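Long-range contacts in peptidase, zinc-dependent (Methanocorpusculum labreanum, PDB 3LMC), which probably acts as a zinc-dependent metallopeptidase of family M54, and carries a zinc ion and a separately bound iron ion: residues L5-R10 and I34-P40; R64-P68 and Y81-H86. All coordinates share one frame; numbering follows the deposited sequence. Where two conformers were deposited one is given.

Contact 1: L5-R10 and I34-P40; sequences LFWDSR and IDDGIFP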
loop_
_atom_site.group_PDB
_atom_site.type_symbol
_atom_site.label_atom_id
_atom_site.label_comp_id
_atom_site.label_asym_id
_atom_site.label_seq_id
_atom_site.Cartn_x
_atom_site.Cartn_y
_atom_site.Cartn_z
ATOM N N LEU A 5 -3.804 6.847 3.045
ATOM C CA LEU A 5 -4.273 5.485 2.799
ATOM C C LEU A 5 -5.539 5.610 1.960
ATOM O O LEU A 5 -6.586 6.023 2.474
ATOM C CB LEU A 5 -4.601 4.775 4.119
ATOM C CG LEU A 5 -5.104 3.336 3.989
ATOM C CD1 LEU A 5 -4.010 2.447 3.438
ATOM C CD2 LEU A 5 -5.607 2.784 5.340
ATOM N N PHE A 6 -5.438 5.295 0.669
ATOM C CA PHE A 6 -6.608 5.296 -0.181
ATOM C C PHE A 6 -7.236 3.907 -0.156
ATOM O O PHE A 6 -6.814 3.001 -0.895
ATOM C CB PHE A 6 -6.294 5.699 -1.636
ATOM C CG PHE A 6 -7.543 5.896 -2.480
ATOM C CD1 PHE A 6 -7.674 6.988 -3.322
ATOM C CD2 PHE A 6 -8.615 5.003 -2.379
ATOM C CE1 PHE A 6 -8.839 7.173 -4.069
ATOM C CE2 PHE A 6 -9.780 5.182 -3.117
ATOM C CZ PHE A 6 -9.894 6.266 -3.959
ATOM N N TRP A 7 -8.269 3.771 0.669
ATOM C CA TRP A 7 -8.926 2.488 0.925
ATOM C C TRP A 7 -10.129 2.284 -0.020
ATOM O O TRP A 7 -11.180 2.899 0.167
ATOM C CB TRP A 7 -9.380 2.442 2.393
ATOM C CG TRP A 7 -9.984 1.119 2.820
ATOM C CD1 TRP A 7 -11.273 0.701 2.636
ATOM C CD2 TRP A 7 -9.307 0.058 3.499
ATOM N NE1 TRP A 7 -11.438 -0.563 3.164
ATOM C CE2 TRP A 7 -10.238 -0.975 3.702
ATOM C CE3 TRP A 7 -7.996 -0.120 3.952
ATOM C CZ2 TRP A 7 -9.903 -2.174 4.339
ATOM C CZ3 TRP A 7 -7.663 -1.320 4.588
ATOM C CH2 TRP A 7 -8.613 -2.324 4.772
ATOM N N ASP A 8 -9.962 1.441 -1.040
ATOM C CA ASP A 8 -11.047 1.134 -1.975
ATOM C C ASP A 8 -12.204 0.508 -1.196
ATOM O O ASP A 8 -12.047 -0.546 -0.582
ATOM C CB ASP A 8 -10.549 0.178 -3.067
ATOM C CG ASP A 8 -11.563 -0.036 -4.176
ATOM O OD1 ASP A 8 -12.682 -0.513 -3.886
ATOM O OD2 ASP A 8 -11.235 0.242 -5.354
ATOM N N SER A 9 -13.366 1.154 -1.219
ATOM C CA SER A 9 -14.447 0.779 -0.313
ATOM C C SER A 9 -15.035 -0.602 -0.606
ATOM O O SER A 9 -15.862 -1.092 0.156
ATOM C CB SER A 9 -15.544 1.851 -0.309
ATOM O OG SER A 9 -15.973 2.107 -1.627
ATOM N N ARG A 10 -14.609 -1.241 -1.694
ATOM C CA ARG A 10 -15.026 -2.626 -1.925
ATOM C C ARG A 10 -14.311 -3.568 -0.961
ATOM O O ARG A 10 -14.715 -4.705 -0.798
ATOM C CB ARG A 10 -14.810 -3.060 -3.380
ATOM C CG ARG A 10 -15.708 -2.325 -4.405
ATOM C CD ARG A 10 -15.245 -2.540 -5.861
ATOM N NE ARG A 10 -13.964 -1.885 -6.173
ATOM C CZ ARG A 10 -13.348 -1.985 -7.350
ATOM N NH1 ARG A 10 -13.883 -2.715 -8.316
ATOM N NH2 ARG A 10 -12.196 -1.376 -7.565
ATOM N N ILE A 34 -8.707 7.663 3.483
ATOM C CA ILE A 34 -9.777 7.909 2.515
ATOM C C ILE A 34 -10.449 6.573 2.228
ATOM O O ILE A 34 -9.824 5.692 1.642
ATOM C CB ILE A 34 -9.235 8.461 1.167
ATOM C CG1 ILE A 34 -8.426 9.737 1.363
ATOM C CG2 ILE A 34 -10.381 8.714 0.188
ATOM C CD1 ILE A 34 -7.537 10.079 0.147
ATOM N N ASP A 35 -11.707 6.393 2.635
ATOM C CA ASP A 35 -12.338 5.092 2.425
ATOM C C ASP A 35 -13.769 5.196 1.923
ATOM O O ASP A 35 -14.587 4.300 2.159
ATOM C CB ASP A 35 -12.272 4.230 3.687
ATOM C CG ASP A 35 -13.085 4.799 4.836
ATOM O OD1 ASP A 35 -13.801 5.804 4.638
ATOM O OD2 ASP A 35 -13.012 4.226 5.951
ATOM N N ASP A 36 -14.065 6.289 1.225
ATOM C CA ASP A 36 -15.408 6.514 0.708
ATOM C C ASP A 36 -15.390 6.599 -0.809
ATOM O O ASP A 36 -15.823 7.597 -1.376
ATOM C CB ASP A 36 -16.026 7.787 1.304
ATOM C CG ASP A 36 -15.245 9.051 0.954
ATOM O OD1 ASP A 36 -14.048 8.946 0.610
ATOM O OD2 ASP A 36 -15.836 10.154 1.029
ATOM N N GLY A 37 -14.883 5.564 -1.470
ATOM C CA GLY A 37 -14.834 5.568 -2.926
ATOM C C GLY A 37 -14.074 4.383 -3.460
ATOM O O GLY A 37 -13.298 3.780 -2.730
ATOM N N ILE A 38 -14.304 4.028 -4.720
ATOM C CA ILE A 38 -13.510 2.979 -5.349
ATOM C C ILE A 38 -12.436 3.581 -6.257
ATOM O O ILE A 38 -12.554 4.729 -6.694
ATOM C CB ILE A 38 -14.382 2.004 -6.170
ATOM C CG1 ILE A 38 -15.015 2.723 -7.363
ATOM C CG2 ILE A 38 -15.427 1.330 -5.274
ATOM C CD1 ILE A 38 -15.184 1.834 -8.585
ATOM N N PHE A 39 -11.377 2.820 -6.524
ATOM C CA PHE A 39 -10.394 3.240 -7.519
ATOM C C PHE A 39 -10.403 2.239 -8.668
ATOM O O PHE A 39 -9.744 1.205 -8.601
ATOM C CB PHE A 39 -8.988 3.355 -6.910
ATOM C CG PHE A 39 -7.995 4.083 -7.795
ATOM C CD1 PHE A 39 -7.144 3.386 -8.636
ATOM C CD2 PHE A 39 -7.926 5.461 -7.787
ATOM C CE1 PHE A 39 -6.233 4.068 -9.456
ATOM C CE2 PHE A 39 -7.035 6.138 -8.599
ATOM C CZ PHE A 39 -6.190 5.440 -9.434
ATOM N N PRO A 40 -11.169 2.536 -9.728
ATOM C CA PRO A 40 -11.277 1.538 -10.792
ATOM C C PRO A 40 -9.893 1.257 -11.341
ATOM O O PRO A 40 -9.138 2.188 -11.619
ATOM C CB PRO A 40 -12.168 2.226 -11.830
ATOM C CG PRO A 40 -12.964 3.232 -11.024
ATOM C CD PRO A 40 -11.983 3.733 -10.006
HETATM O O HOH W 1 -8.708 -0.249 -6.440
#
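L5 O receives the amide of I34 at 2.9 Å, N to O, and W7 N returns a bond to I34 O at 2.7 Å; this alternation, with F6 facing I34 between them, defines a parallel bridge. L5 itself turns its side chain to helix 16-27, against V19 and L23.

F6 packs against the loop that follows the bridge. Its CE2 meets G37 O at the ring edge, while its face receives the edge of F39 in a T-shaped stack, centroids 5.8 Å apart and planes at 75°. W7 lays CB against CB of D35, 3.6 Å away, and its backbone O accepts a CA-H...O contact from D35; its indole NE1 is bonded to V11 O.

At D8 a side chain joins the backbone pairing. With CG anti to the backbone N (chi1 -172°), the carboxylate reaches along I38, and OD2 takes the amide of F39 at 2.8 Å in a nearly straight bond (170°) from well above the carboxylate plane. R10 NH2 reaches the same oxygen from the opposite face, and R10 NE binds OD1 at 3.0 Å, a side-on two-nitrogen salt bridge. OD1 also accepts R10 N, closing an Asx turn. A water joins OD2 to F39 O, and so many donors would be expected to favour the ionised carboxylate.

S9 N binds G37 O at 3.0 Å, its OG adding a weak bond. R10, bent at chi3, crosses I38, whose CD1 lies over one face of the R10 guanidinium and whose CG2 is 3.6 Å from R10 NE.

Parallel pairing of strands 3-7 and 31-34, linked through helix 16-27, is characteristic of a beta-alpha-beta unit, here at one edge of the mixed sheet.

Contact 2: R64-P68 and Y81-H86; sequences RRRMP and YNKFNH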
loop_
_atom_site.group_PDB
_atom_site.type_symbol
_atom_site.label_atom_id
_atom_site.label_comp_id
_atom_site.label_asym_id
_atom_site.label_seq_id
_atom_site.Cartn_x
_atom_site.Cartn_y
_atom_site.Cartn_z
ATOM N N ARG A 64 -3.772 11.679 -8.203
ATOM C CA ARG A 64 -3.316 12.619 -7.190
ATOM C C ARG A 64 -3.109 14.015 -7.795
ATOM O O ARG A 64 -3.602 15.008 -7.260
ATOM C CB ARG A 64 -2.012 12.138 -6.559
ATOM C CG ARG A 64 -1.413 13.104 -5.530
ATOM C CD ARG A 64 -0.116 12.522 -4.949
ATOM N NE ARG A 64 0.781 12.177 -6.041
ATOM C CZ ARG A 64 1.652 11.178 -6.018
ATOM N NH1 ARG A 64 1.785 10.428 -4.929
ATOM N NH2 ARG A 64 2.399 10.939 -7.088
ATOM N N ARG A 65 -2.388 14.090 -8.909
ATOM C CA ARG A 65 -2.068 15.393 -9.489
ATOM C C ARG A 65 -3.340 16.138 -9.894
ATOM O O ARG A 65 -3.422 17.365 -9.779
ATOM C CB ARG A 65 -1.126 15.256 -10.681
ATOM C CG ARG A 65 -0.894 16.568 -11.423
ATOM C CD ARG A 65 0.368 16.521 -12.261
ATOM N NE ARG A 65 0.319 15.473 -13.279
ATOM C CZ ARG A 65 0.829 14.252 -13.128
ATOM N NH1 ARG A 65 1.423 13.909 -11.990
ATOM N NH2 ARG A 65 0.743 13.372 -14.119
ATOM N N ARG A 66 -4.333 15.379 -10.354
ATOM C CA ARG A 66 -5.612 15.924 -10.804
ATOM C C ARG A 66 -6.510 16.294 -9.611
ATOM O O ARG A 66 -7.508 16.996 -9.782
ATOM C CB ARG A 66 -6.300 14.904 -11.733
ATOM C CG ARG A 66 -7.684 15.276 -12.241
ATOM C CD ARG A 66 -8.234 14.220 -13.209
ATOM N NE ARG A 66 -8.680 13.002 -12.524
ATOM C CZ ARG A 66 -9.953 12.708 -12.270
ATOM N NH1 ARG A 66 -10.931 13.535 -12.655
ATOM N NH2 ARG A 66 -10.257 11.576 -11.642
HETATM N N MSE A 67 -6.145 15.858 -8.404
HETATM C CA MSE A 67 -7.028 16.024 -7.236
HETATM C C MSE A 67 -6.442 16.805 -6.051
HETATM O O MSE A 67 -6.334 16.268 -4.953
HETATM C CB MSE A 67 -7.531 14.657 -6.744
HETATM C CG MSE A 67 -8.433 13.908 -7.728
HETATM SE SE MSE A 67 -10.103 14.890 -8.161
HETATM C CE MSE A 67 -11.116 14.544 -6.560
ATOM N N PRO A 68 -6.082 18.084 -6.264
ATOM C CA PRO A 68 -5.573 18.923 -5.174
ATOM C C PRO A 68 -6.567 19.029 -4.032
ATOM O O PRO A 68 -6.186 19.022 -2.852
ATOM C CB PRO A 68 -5.428 20.305 -5.827
ATOM C CG PRO A 68 -5.330 20.047 -7.275
ATOM C CD PRO A 68 -6.099 18.797 -7.557
ATOM N N TYR A 81 2.270 22.179 -5.711
ATOM C CA TYR A 81 1.653 20.852 -5.643
ATOM C C TYR A 81 1.679 20.164 -7.004
ATOM O O TYR A 81 1.964 18.959 -7.110
ATOM C CB TYR A 81 0.218 20.969 -5.130
ATOM C CG TYR A 81 -0.567 19.673 -5.096
ATOM C CD1 TYR A 81 -1.392 19.310 -6.156
ATOM C CD2 TYR A 81 -0.509 18.826 -3.994
ATOM C CE1 TYR A 81 -2.128 18.131 -6.129
ATOM C CE2 TYR A 81 -1.247 17.643 -3.958
ATOM C CZ TYR A 81 -2.049 17.302 -5.027
ATOM O OH TYR A 81 -2.781 16.131 -4.998
ATOM N N ASN A 82 1.359 20.925 -8.047
ATOM C CA ASN A 82 1.370 20.377 -9.399
ATOM C C ASN A 82 2.741 19.801 -9.751
ATOM O O ASN A 82 2.822 18.719 -10.331
ATOM C CB ASN A 82 0.943 21.425 -10.432
ATOM C CG ASN A 82 0.596 20.806 -11.780
ATOM O OD1 ASN A 82 1.371 20.896 -12.732
ATOM N ND2 ASN A 82 -0.572 20.160 -11.860
ATOM N N LYS A 83 3.805 20.509 -9.384
ATOM C CA LYS A 83 5.156 20.055 -9.691
ATOM C C LYS A 83 5.646 18.977 -8.742
ATOM O O LYS A 83 6.369 18.068 -9.145
ATOM C CB LYS A 83 6.145 21.232 -9.680
ATOM C CG LYS A 83 5.867 22.290 -10.749
ATOM C CD LYS A 83 6.918 23.384 -10.722
ATOM C CE LYS A 83 6.653 24.471 -11.765
ATOM N NZ LYS A 83 7.154 24.136 -13.130
ATOM N N PHE A 84 5.266 19.068 -7.474
ATOM C CA PHE A 84 5.932 18.234 -6.481
ATOM C C PHE A 84 5.038 17.294 -5.661
ATOM O O PHE A 84 5.482 16.804 -4.627
ATOM C CB PHE A 84 6.756 19.106 -5.529
ATOM C CG PHE A 84 7.769 19.994 -6.222
ATOM C CD1 PHE A 84 8.818 19.446 -6.941
ATOM C CD2 PHE A 84 7.683 21.375 -6.115
ATOM C CE1 PHE A 84 9.761 20.262 -7.565
ATOM C CE2 PHE A 84 8.635 22.212 -6.737
ATOM C CZ PHE A 84 9.662 21.656 -7.460
ATOM N N ASN A 85 3.800 17.047 -6.102
ATOM C CA ASN A 85 2.876 16.212 -5.326
ATOM C C ASN A 85 3.434 14.821 -4.992
ATOM O O ASN A 85 3.167 14.282 -3.919
ATOM C CB ASN A 85 1.479 16.101 -5.989
ATOM C CG ASN A 85 1.531 15.486 -7.390
ATOM O OD1 ASN A 85 1.553 14.265 -7.543
ATOM N ND2 ASN A 85 1.548 16.337 -8.416
ATOM N N HIS A 86 4.202 14.242 -5.911
ATOM C CA HIS A 86 4.774 12.907 -5.707
ATOM C C HIS A 86 5.867 12.870 -4.627
ATOM O O HIS A 86 6.174 11.802 -4.103
ATOM C CB HIS A 86 5.326 12.352 -7.029
ATOM C CG HIS A 86 6.425 13.187 -7.617
ATOM N ND1 HIS A 86 6.199 14.422 -8.187
ATOM C CD2 HIS A 86 7.759 12.967 -7.712
ATOM C CE1 HIS A 86 7.342 14.921 -8.620
ATOM N NE2 HIS A 86 8.306 14.061 -8.336
#
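R64 O is gripped by two donors from opposite faces of its carbonyl plane: M67 N at 2.9 Å, just past the end of the same helix, and Y81 OH at 2.7 Å, from the facing helix. The phenol oxygen sits 51° out of that plane, so its bond bypasses the carbonyl lone pairs. Y81 extends to this position with CG anti to its amide nitrogen (chi1 176°), and R64 CG comes within 3.4 Å of Y81 OH.

P68 CG packs 3.9 Å from Y81 CE1, the two side chains crossing at about a right angle. Here the contact joins the C-terminal end of helix 53-66 to helix 78-88 across a connection that contains the short helix 68-71, whose F71 touches both R64 and Y81.

The N85 amide bridges R64 to Y81 of its own helix. OD1 accepts R64 NE at 2.7 Å along a bent path (137°), and ND2 turns back to Y81 O, a pair of bonds that fixes which end of the amide faces the arginine. N85 CB lies over the centre of the Y81 ring. The guanidinium of R64 continues across H86, with CA of H86 3.4 Å above its plane; its terminal nitrogens are held by D61 and by the backbone oxygens of L115, E89 and G116. R65, whose NH1 pairs with D61, lays CB 3.7 Å from N85 ND2.

How the contacts relate
Contact 1 closes at P40 before contact 2 opens at R64, so the two follow in series along the chain. Their centres stand 19 Å apart and their nearest atoms about 6 Å, without touching. Helix 53-66 links them: F63 packs on F6, and V56 and K59 on F39 in contact 1, whereas the last turn of the helix enters contact 2. Contact 1 belongs to the edge of the five-stranded sheet; contact 2 joins helices, and helix 78-88 leads on to strand 90-94, which lies beside strand 3-7. Both lie away from the zinc and iron sites; what the geometry documents is how sheet edge and helices are joined.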